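PDB 4NHB: TRAP dicarboxylate transporter-DctP subunit from Desulfovibrio desulfuricans subsp. desulfuricans, which binds sn-glycerol-3-phosphate and, as a periplasmic solute-binding protein, probably delivers it to a TRAP-type membrane transporter. Local coordinates for residues A[39-44]-A[146-151]; A[105-110]-A[232-237]; A[179-184]-A[307-312]. One frame throughout, in Å; residues are numbered along the deposited sequence.

How the interactions relate
Interactions 1 and 2 are buried and hold the same sheet, since strands 146-155 and 235-243 are neighbours in it; backbone bonds join R151 to G232 and I234, and both contacts reach sn-glycerol-3-phosphate. Interaction 3 lies farther out, its centre about 18 Å from that of the chain, and is partly buried. Chemistry follows place. Interaction 1 is apolar packing without a hydrogen bond between its segments, 39-44 and 146-151. Interaction 2 combines direct bonds, two bridging waters and a carboxylate shared with the ligand. Interaction 3 depends on a salt bridge, and it meets interaction 2 where P109 accepts from W310 and F181 lies against H233.

Interaction 1: A[39-44]-A[146-151]; sequences EGEPET and FPLGFR. With G3P (sn-glycerol-3-phosphate), chain P.
Two carboxylate oxygens lie against a leucine branch here: OE1 of E41 comes within 3.4 Å of L148 CD2, and the two side chains cross at about a right angle. No hydrogen bond joins segments 39-44 and 146-151, so the contact is van der Waals packing; the E41 carboxylate bonds within its own segment and that of E43 outside the contact. E41 is the N-cap of helix 42-57. Its chain bends at chi2 (-94°), which brings the carboxylate back over the helix start, where OE2 accepts from E43 N at 2.9 Å, the N-H pointing almost straight at the end of the C-O bond. OE1 lies close to the like-charged D215; the side chain of K37, a ligand-binding lysine, is also near E41 and would probably ease the charge.

L148 fills the angle between E41 and E43. Its CD2 faces the carboxylate, whereas CD1 reaches E43, 4.1 Å from E43 CB. Beyond it, the ring of F146 approaches the helix obliquely, with CE1 3.9 Å from E43 CA. P42 comes in beside the strand, its CB 3.9 Å from P147 O, a buried carbonyl with no hydrogen-bond partner in the model. The carboxylate of E43 is used outside the contact, by H238 ND1 and M36 N, and H238 in turn bonds the ligand through NE2; E43 is thus a second-shell residue.

Farther along the strand, R151 turns at chi3 (73°) to present its guanidinium edge to the phosphate end: NH1 donates to the terminal oxygen O3P of sn-glycerol-3-phosphate at 3.1 Å, and NH2 to its ester oxygen O1P at 2.9 Å. D210 holds NE through a salt bridge. The start of helix 42-57 thus packs on strand 146-155 of the central sheet, whose R151 joins K37, R171 and H238 in binding the ligand, in a family 7 (DctP-type) periplasmic binding-protein fold.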
# COMPACT_ATOMS: atom_id res chain seq x y z
N GLU A 39 5.34 13.31 3.51
CA GLU A 39 5.66 13.28 4.93
C GLU A 39 4.37 13.18 5.72
O GLU A 39 3.34 13.66 5.27
CB GLU A 39 6.41 14.54 5.31
CG GLU A 39 7.78 14.63 4.70
CD GLU A 39 8.77 13.68 5.36
OE1 GLU A 39 8.50 13.27 6.50
OE2 GLU A 39 9.78 13.33 4.73
N GLY A 40 4.44 12.49 6.86
CA GLY A 40 3.33 12.28 7.77
C GLY A 40 2.39 11.18 7.32
O GLY A 40 1.38 10.95 7.95
N GLU A 41 2.70 10.51 6.22
CA GLU A 41 1.87 9.42 5.72
C GLU A 41 2.55 8.11 6.16
O GLU A 41 3.78 8.05 6.23
CB GLU A 41 1.73 9.53 4.20
CG GLU A 41 0.48 8.88 3.58
CD GLU A 41 0.73 7.46 3.08
OE1 GLU A 41 -0.12 6.92 2.33
OE2 GLU A 41 1.73 6.86 3.52
N PRO A 42 1.75 7.07 6.48
CA PRO A 42 2.39 5.90 7.09
C PRO A 42 3.57 5.29 6.34
O PRO A 42 4.49 4.89 7.05
CB PRO A 42 1.26 4.89 7.25
CG PRO A 42 -0.01 5.76 7.35
CD PRO A 42 0.28 6.99 6.49
N GLU A 43 3.59 5.27 5.00
CA GLU A 43 4.74 4.72 4.27
C GLU A 43 6.01 5.48 4.65
O GLU A 43 7.03 4.90 5.06
CB GLU A 43 4.49 4.75 2.77
CG GLU A 43 5.60 4.06 1.97
CD GLU A 43 5.51 4.32 0.49
OE1 GLU A 43 6.02 5.36 -0.03
OE2 GLU A 43 5.00 3.44 -0.19
N THR A 44 5.91 6.79 4.58
CA THR A 44 7.04 7.67 4.82
C THR A 44 7.53 7.64 6.26
O THR A 44 8.73 7.64 6.51
CB THR A 44 6.66 9.07 4.43
OG1 THR A 44 6.14 9.05 3.09
CG2 THR A 44 7.87 9.98 4.48
N PHE A 146 3.12 -3.69 5.95
CA PHE A 146 2.53 -2.81 6.91
C PHE A 146 1.40 -2.08 6.21
O PHE A 146 1.39 -1.95 4.98
CB PHE A 146 3.57 -1.86 7.51
CG PHE A 146 4.31 -1.02 6.49
CD1 PHE A 146 3.77 0.16 6.01
CD2 PHE A 146 5.56 -1.42 6.00
CE1 PHE A 146 4.47 0.92 5.06
CE2 PHE A 146 6.24 -0.66 5.06
CZ PHE A 146 5.70 0.51 4.59
N PRO A 147 0.43 -1.60 6.99
CA PRO A 147 -0.72 -1.03 6.28
C PRO A 147 -0.58 0.49 6.03
O PRO A 147 0.09 1.20 6.79
CB PRO A 147 -1.85 -1.24 7.28
CG PRO A 147 -1.16 -1.13 8.64
CD PRO A 147 0.21 -1.74 8.43
N LEU A 148 -1.28 0.97 5.01
CA LEU A 148 -1.54 2.40 4.83
C LEU A 148 -3.00 2.70 5.21
O LEU A 148 -3.34 3.85 5.48
CB LEU A 148 -1.21 2.86 3.39
CG LEU A 148 0.26 3.26 3.06
CD1 LEU A 148 1.27 2.23 3.45
CD2 LEU A 148 0.44 3.68 1.61
N GLY A 149 -3.82 1.66 5.24
CA GLY A 149 -5.18 1.79 5.69
C GLY A 149 -6.20 1.32 4.68
O GLY A 149 -5.92 1.24 3.49
N PHE A 150 -7.41 1.03 5.17
CA PHE A 150 -8.51 0.69 4.33
C PHE A 150 -8.92 1.83 3.40
O PHE A 150 -8.87 2.99 3.78
CB PHE A 150 -9.72 0.26 5.19
CG PHE A 150 -9.58 -1.15 5.76
CD1 PHE A 150 -9.87 -2.27 4.98
CD2 PHE A 150 -9.13 -1.34 7.06
CE1 PHE A 150 -9.74 -3.57 5.50
CE2 PHE A 150 -8.98 -2.64 7.59
CZ PHE A 150 -9.29 -3.75 6.81
N ARG A 151 -9.31 1.47 2.17
CA ARG A 151 -9.67 2.49 1.17
C ARG A 151 -11.14 2.87 1.31
O ARG A 151 -12.00 1.99 1.44
CB ARG A 151 -9.41 2.00 -0.26
CG ARG A 151 -7.96 1.45 -0.49
CD ARG A 151 -7.64 1.20 -1.96
NE ARG A 151 -7.46 2.45 -2.71
CZ ARG A 151 -6.30 2.89 -3.19
NH1 ARG A 151 -6.25 4.05 -3.81
NH2 ARG A 151 -5.18 2.20 -3.06
O1 G3P P . -0.36 -0.69 -2.97
C1 G3P P . -0.91 -0.06 -4.10
C2 G3P P . -1.38 1.36 -3.73
O2 G3P P . -0.28 2.09 -3.24
C3 G3P P . -1.95 2.04 -4.98
O1P G3P P . -2.87 3.01 -4.58
O4P G3P P . -1.35 4.54 -3.45
O2P G3P P . -1.81 4.86 -5.93
O3P G3P P . -3.57 5.44 -4.26
P G3P P . -2.36 4.55 -4.56

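Interaction 2: A[105-110]-A[232-237]; sequences MLETPM and GHILVI. With G3P (sn-glycerol-3-phosphate), chain P.
E107 OE2 takes two hydrogen bonds at once: I237 N donates to it at 2.9 Å, meeting the lone pair of OE2 that lies anti, away from OE1, and the ligand hydroxyl O1 donates to it at 2.7 Å. The carboxylate therefore ties the backbone of strand 235-243, at I237, to sn-glycerol-3-phosphate in the pocket of a periplasmic binding-protein fold. Its chain is extended beyond CG (chi2 -179°), long enough to carry the acid from the loop past the strand backbone to the ligand. OE1 is held as well, by T94 and Y178, so both oxygens of this buried group are engaged, which should hold its rotation.

At the other end of the contact, M110 N donates to H233 O at 2.9 Å. P109 CA closes on the same oxygen in a CA-H...O contact. The backbones run nearly antiparallel, 163° apart, but between the M110 and I237 bonds no backbone bond joins them directly, and two waters bridge instead. One donates to both L106 O and L235 O; the second donates to T108 O and accepts from L235 N.

Apolar contacts complete the interface. I234 lies alongside P109, the two side chains extending in a common direction; I234 CG1 is 3.9 Å from P109 CG, and I234 CG2 is 3.8 Å from E107 CB. L106 and I237 face each other at their CB atoms, and I237 CG1 also rests on L106 O. H233 turns its ring elsewhere, stacking on F153 and bonding S231 and D210. On the ligand side, CG1 of V236 stands opposite the backbone N (chi1 180°), which sets this methyl 3.2 Å from E107 OE2.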
# COMPACT_ATOMS: atom_id res chain seq x y z
N MET A 105 -2.14 -10.02 -4.45
CA MET A 105 -2.98 -10.58 -3.40
C MET A 105 -2.74 -10.01 -1.99
O MET A 105 -3.55 -10.26 -1.10
CB MET A 105 -2.89 -12.10 -3.41
CG MET A 105 -3.39 -12.69 -4.73
SD MET A 105 -3.66 -14.49 -4.70
CE MET A 105 -5.26 -14.54 -3.98
N LEU A 106 -1.66 -9.24 -1.81
CA LEU A 106 -1.45 -8.46 -0.59
C LEU A 106 -2.65 -7.55 -0.34
O LEU A 106 -2.98 -7.24 0.81
CB LEU A 106 -0.15 -7.64 -0.66
CG LEU A 106 1.17 -8.45 -0.60
CD1 LEU A 106 2.44 -7.66 -1.02
CD2 LEU A 106 1.40 -9.01 0.77
N GLU A 107 -3.31 -7.12 -1.42
CA GLU A 107 -4.48 -6.24 -1.35
C GLU A 107 -5.78 -6.87 -1.91
O GLU A 107 -6.61 -6.19 -2.47
CB GLU A 107 -4.14 -4.89 -2.04
CG GLU A 107 -3.03 -4.15 -1.35
CD GLU A 107 -2.66 -2.80 -1.95
OE1 GLU A 107 -3.00 -2.54 -3.13
OE2 GLU A 107 -2.01 -2.00 -1.22
N THR A 108 -5.95 -8.18 -1.71
CA THR A 108 -7.16 -8.93 -2.11
C THR A 108 -8.38 -8.24 -1.57
O THR A 108 -8.51 -8.04 -0.35
CB THR A 108 -7.11 -10.38 -1.54
OG1 THR A 108 -5.98 -11.06 -2.06
CG2 THR A 108 -8.38 -11.18 -1.87
N PRO A 109 -9.29 -7.82 -2.47
CA PRO A 109 -10.45 -7.11 -1.95
C PRO A 109 -11.29 -8.00 -1.05
O PRO A 109 -11.39 -9.19 -1.30
CB PRO A 109 -11.21 -6.71 -3.21
CG PRO A 109 -10.16 -6.62 -4.28
CD PRO A 109 -9.18 -7.70 -3.94
N MET A 110 -11.85 -7.44 0.01
CA MET A 110 -12.77 -8.18 0.87
C MET A 110 -12.14 -9.36 1.58
O MET A 110 -12.82 -10.33 1.90
CB MET A 110 -13.93 -8.74 0.03
CG MET A 110 -14.61 -7.72 -0.83
SD MET A 110 -15.15 -6.34 0.17
CE MET A 110 -15.79 -7.15 1.64
N GLY A 232 -13.95 0.35 2.61
CA GLY A 232 -12.88 -0.49 3.11
C GLY A 232 -12.79 -1.77 2.33
O GLY A 232 -12.48 -2.81 2.86
N HIS A 233 -13.09 -1.67 1.03
CA HIS A 233 -13.08 -2.78 0.11
C HIS A 233 -11.71 -3.38 -0.10
O HIS A 233 -11.58 -4.55 -0.46
CB HIS A 233 -13.63 -2.32 -1.21
CG HIS A 233 -13.14 -0.97 -1.62
ND1 HIS A 233 -13.65 0.19 -1.09
CD2 HIS A 233 -12.19 -0.59 -2.51
CE1 HIS A 233 -13.03 1.23 -1.63
NE2 HIS A 233 -12.14 0.78 -2.49
N ILE A 234 -10.68 -2.55 0.07
CA ILE A 234 -9.29 -2.99 0.03
C ILE A 234 -8.49 -2.34 1.19
O ILE A 234 -8.71 -1.18 1.50
CB ILE A 234 -8.62 -2.57 -1.24
CG1 ILE A 234 -9.15 -3.39 -2.42
CG2 ILE A 234 -7.09 -2.73 -1.14
CD1 ILE A 234 -8.79 -2.84 -3.73
N LEU A 235 -7.58 -3.10 1.78
CA LEU A 235 -6.62 -2.57 2.76
C LEU A 235 -5.29 -2.40 2.05
O LEU A 235 -4.72 -3.36 1.55
CB LEU A 235 -6.48 -3.55 3.93
CG LEU A 235 -5.28 -3.34 4.85
CD1 LEU A 235 -5.33 -1.95 5.54
CD2 LEU A 235 -5.22 -4.46 5.88
N VAL A 236 -4.80 -1.17 1.96
CA VAL A 236 -3.53 -0.96 1.35
C VAL A 236 -2.40 -1.48 2.24
O VAL A 236 -2.31 -1.17 3.43
CB VAL A 236 -3.31 0.55 0.99
CG1 VAL A 236 -1.93 0.82 0.33
CG2 VAL A 236 -4.42 1.04 0.08
N ILE A 237 -1.55 -2.30 1.63
CA ILE A 237 -0.38 -2.88 2.29
C ILE A 237 0.87 -2.52 1.49
O ILE A 237 0.94 -2.80 0.29
CB ILE A 237 -0.50 -4.41 2.34
CG1 ILE A 237 -1.69 -4.84 3.21
CG2 ILE A 237 0.82 -5.05 2.82
CD1 ILE A 237 -1.51 -4.60 4.72
O1 G3P P . -0.36 -0.69 -2.97
C1 G3P P . -0.91 -0.06 -4.10
C2 G3P P . -1.38 1.36 -3.73
O2 G3P P . -0.28 2.09 -3.24
C3 G3P P . -1.95 2.04 -4.98
O1P G3P P . -2.87 3.01 -4.58
O4P G3P P . -1.35 4.54 -3.45
O2P G3P P . -1.81 4.86 -5.93
O3P G3P P . -3.57 5.44 -4.26
P G3P P . -2.36 4.55 -4.56
O HOH W 1 -4.84 -6.10 2.17
O HOH W 2 -7.47 -6.10 1.13

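Interaction 3: A[179-184]-A[307-312]; sequences TNFAKE and KRSWKL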
# COMPACT_ATOMS: atom_id res chain seq x y z
N THR A 179 -7.91 -1.54 -11.59
CA THR A 179 -8.68 -1.28 -12.81
C THR A 179 -9.72 -2.38 -12.97
O THR A 179 -10.87 -2.11 -13.31
CB THR A 179 -7.77 -1.19 -14.06
OG1 THR A 179 -7.00 -2.38 -14.19
CG2 THR A 179 -6.81 0.03 -13.98
N ASN A 180 -9.34 -3.61 -12.66
CA ASN A 180 -10.30 -4.72 -12.68
C ASN A 180 -11.42 -4.54 -11.65
O ASN A 180 -12.59 -4.74 -11.92
CB ASN A 180 -9.61 -6.04 -12.42
CG ASN A 180 -10.56 -7.20 -12.61
OD1 ASN A 180 -11.07 -7.42 -13.71
ND2 ASN A 180 -10.88 -7.89 -11.52
N PHE A 181 -11.04 -4.14 -10.45
CA PHE A 181 -12.01 -4.00 -9.43
C PHE A 181 -12.98 -2.86 -9.76
O PHE A 181 -14.19 -2.96 -9.50
CB PHE A 181 -11.31 -3.80 -8.08
CG PHE A 181 -12.24 -3.58 -6.97
CD1 PHE A 181 -13.01 -4.61 -6.49
CD2 PHE A 181 -12.41 -2.32 -6.43
CE1 PHE A 181 -13.90 -4.40 -5.48
CE2 PHE A 181 -13.29 -2.12 -5.41
CZ PHE A 181 -14.04 -3.14 -4.93
N ALA A 182 -12.47 -1.76 -10.31
CA ALA A 182 -13.33 -0.64 -10.67
C ALA A 182 -14.40 -1.10 -11.64
O ALA A 182 -15.58 -0.78 -11.50
CB ALA A 182 -12.51 0.49 -11.26
N LYS A 183 -14.00 -1.88 -12.62
CA LYS A 183 -14.96 -2.42 -13.58
C LYS A 183 -16.07 -3.16 -12.87
O LYS A 183 -17.26 -2.85 -13.07
CB LYS A 183 -14.27 -3.36 -14.55
CG LYS A 183 -12.96 -2.80 -15.05
CD LYS A 183 -12.76 -2.96 -16.51
CE LYS A 183 -11.33 -2.71 -16.85
NZ LYS A 183 -10.98 -3.09 -18.25
N GLU A 184 -15.69 -4.11 -12.01
CA GLU A 184 -16.68 -4.96 -11.37
C GLU A 184 -17.64 -4.09 -10.57
O GLU A 184 -18.76 -4.50 -10.29
CB GLU A 184 -16.01 -5.98 -10.44
CG GLU A 184 -15.26 -7.09 -11.12
CD GLU A 184 -16.16 -8.02 -11.91
OE1 GLU A 184 -17.41 -7.84 -11.85
OE2 GLU A 184 -15.62 -8.89 -12.61
N LYS A 307 -15.77 -10.02 -4.51
CA LYS A 307 -15.69 -11.47 -4.71
C LYS A 307 -15.46 -11.83 -6.20
O LYS A 307 -14.57 -12.63 -6.50
CB LYS A 307 -16.94 -12.17 -4.19
CG LYS A 307 -17.18 -12.13 -2.66
CD LYS A 307 -15.88 -12.10 -1.86
CE LYS A 307 -15.98 -12.78 -0.48
NZ LYS A 307 -17.23 -12.47 0.25
N ARG A 308 -16.20 -11.22 -7.13
CA ARG A 308 -15.97 -11.47 -8.56
C ARG A 308 -14.53 -11.17 -8.97
O ARG A 308 -13.92 -11.87 -9.78
CB ARG A 308 -16.90 -10.62 -9.45
CG ARG A 308 -18.36 -11.05 -9.48
CD ARG A 308 -19.13 -10.34 -10.59
NE ARG A 308 -19.30 -8.91 -10.36
CZ ARG A 308 -20.25 -8.35 -9.63
NH1 ARG A 308 -21.16 -9.09 -9.02
NH2 ARG A 308 -20.31 -7.02 -9.50
N SER A 309 -13.99 -10.09 -8.41
CA SER A 309 -12.67 -9.64 -8.81
C SER A 309 -11.59 -10.67 -8.49
O SER A 309 -10.50 -10.60 -9.04
CB SER A 309 -12.32 -8.26 -8.19
OG SER A 309 -12.36 -8.26 -6.77
N TRP A 310 -11.87 -11.63 -7.62
CA TRP A 310 -10.89 -12.68 -7.35
C TRP A 310 -10.58 -13.55 -8.57
O TRP A 310 -9.55 -14.22 -8.60
CB TRP A 310 -11.32 -13.56 -6.17
CG TRP A 310 -11.43 -12.82 -4.86
CD1 TRP A 310 -11.31 -11.47 -4.67
CD2 TRP A 310 -11.71 -13.39 -3.58
NE1 TRP A 310 -11.48 -11.17 -3.33
CE2 TRP A 310 -11.72 -12.34 -2.65
CE3 TRP A 310 -11.93 -14.69 -3.13
CZ2 TRP A 310 -11.96 -12.55 -1.29
CZ3 TRP A 310 -12.16 -14.90 -1.79
CH2 TRP A 310 -12.18 -13.84 -0.88
N LYS A 311 -11.43 -13.55 -9.60
CA LYS A 311 -11.10 -14.30 -10.81
C LYS A 311 -9.75 -13.81 -11.32
O LYS A 311 -8.93 -14.59 -11.79
CB LYS A 311 -12.16 -14.14 -11.91
CG LYS A 311 -11.75 -14.75 -13.26
CD LYS A 311 -12.74 -14.38 -14.39
CE LYS A 311 -12.18 -14.59 -15.82
NZ LYS A 311 -11.75 -16.00 -16.11
N LEU A 312 -9.51 -12.51 -11.20
CA LEU A 312 -8.22 -11.98 -11.61
C LEU A 312 -7.09 -12.82 -11.00
O LEU A 312 -6.11 -13.12 -11.67
CB LEU A 312 -8.05 -10.50 -11.21
CG LEU A 312 -6.61 -9.98 -11.26
CD1 LEU A 312 -6.12 -10.07 -12.69
CD2 LEU A 312 -6.49 -8.54 -10.70
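R308 holds E184 through NE and NH2, one bond to the carboxylate and one to the backbone carbonyl, giving the contact its charged part. NE reaches OE1 of E184 at 2.6 Å in a salt bridge, while NH2 donates to the backbone O of E184 at 3.1 Å. Both acceptors lie close to the guanidinium plane, but the carboxylate is turned 51° against it, and OE1 is met from above the carboxylate plane. A bend at chi3 (-68°) swings the arginine head back to the end of helix 176-184, where the second bond takes up a carbonyl near the helix terminus; a positive charge there would suit the helix dipole.

Polar-to-apolar contacts come next. The amide nitrogen of N180 lies over the turn, with ND2 3.6 Å from S309 CB and 3.9 Å from L312 CB. S309 OG sits at the ring edge of F181, 3.7 Å from CD1, and its hydroxyl bonds the carbonyl of G306.

Backbone bonds order the second segment itself: a type I turn runs from R308 to K311, in which K311 N donates to R308 O.

Helix 176-184 thus packs against the turn between helices 296-308 and 311-316. P109 touches both F181 and S309, and T179 and A182 of helix 176-184 touch V172 of strand 169-172.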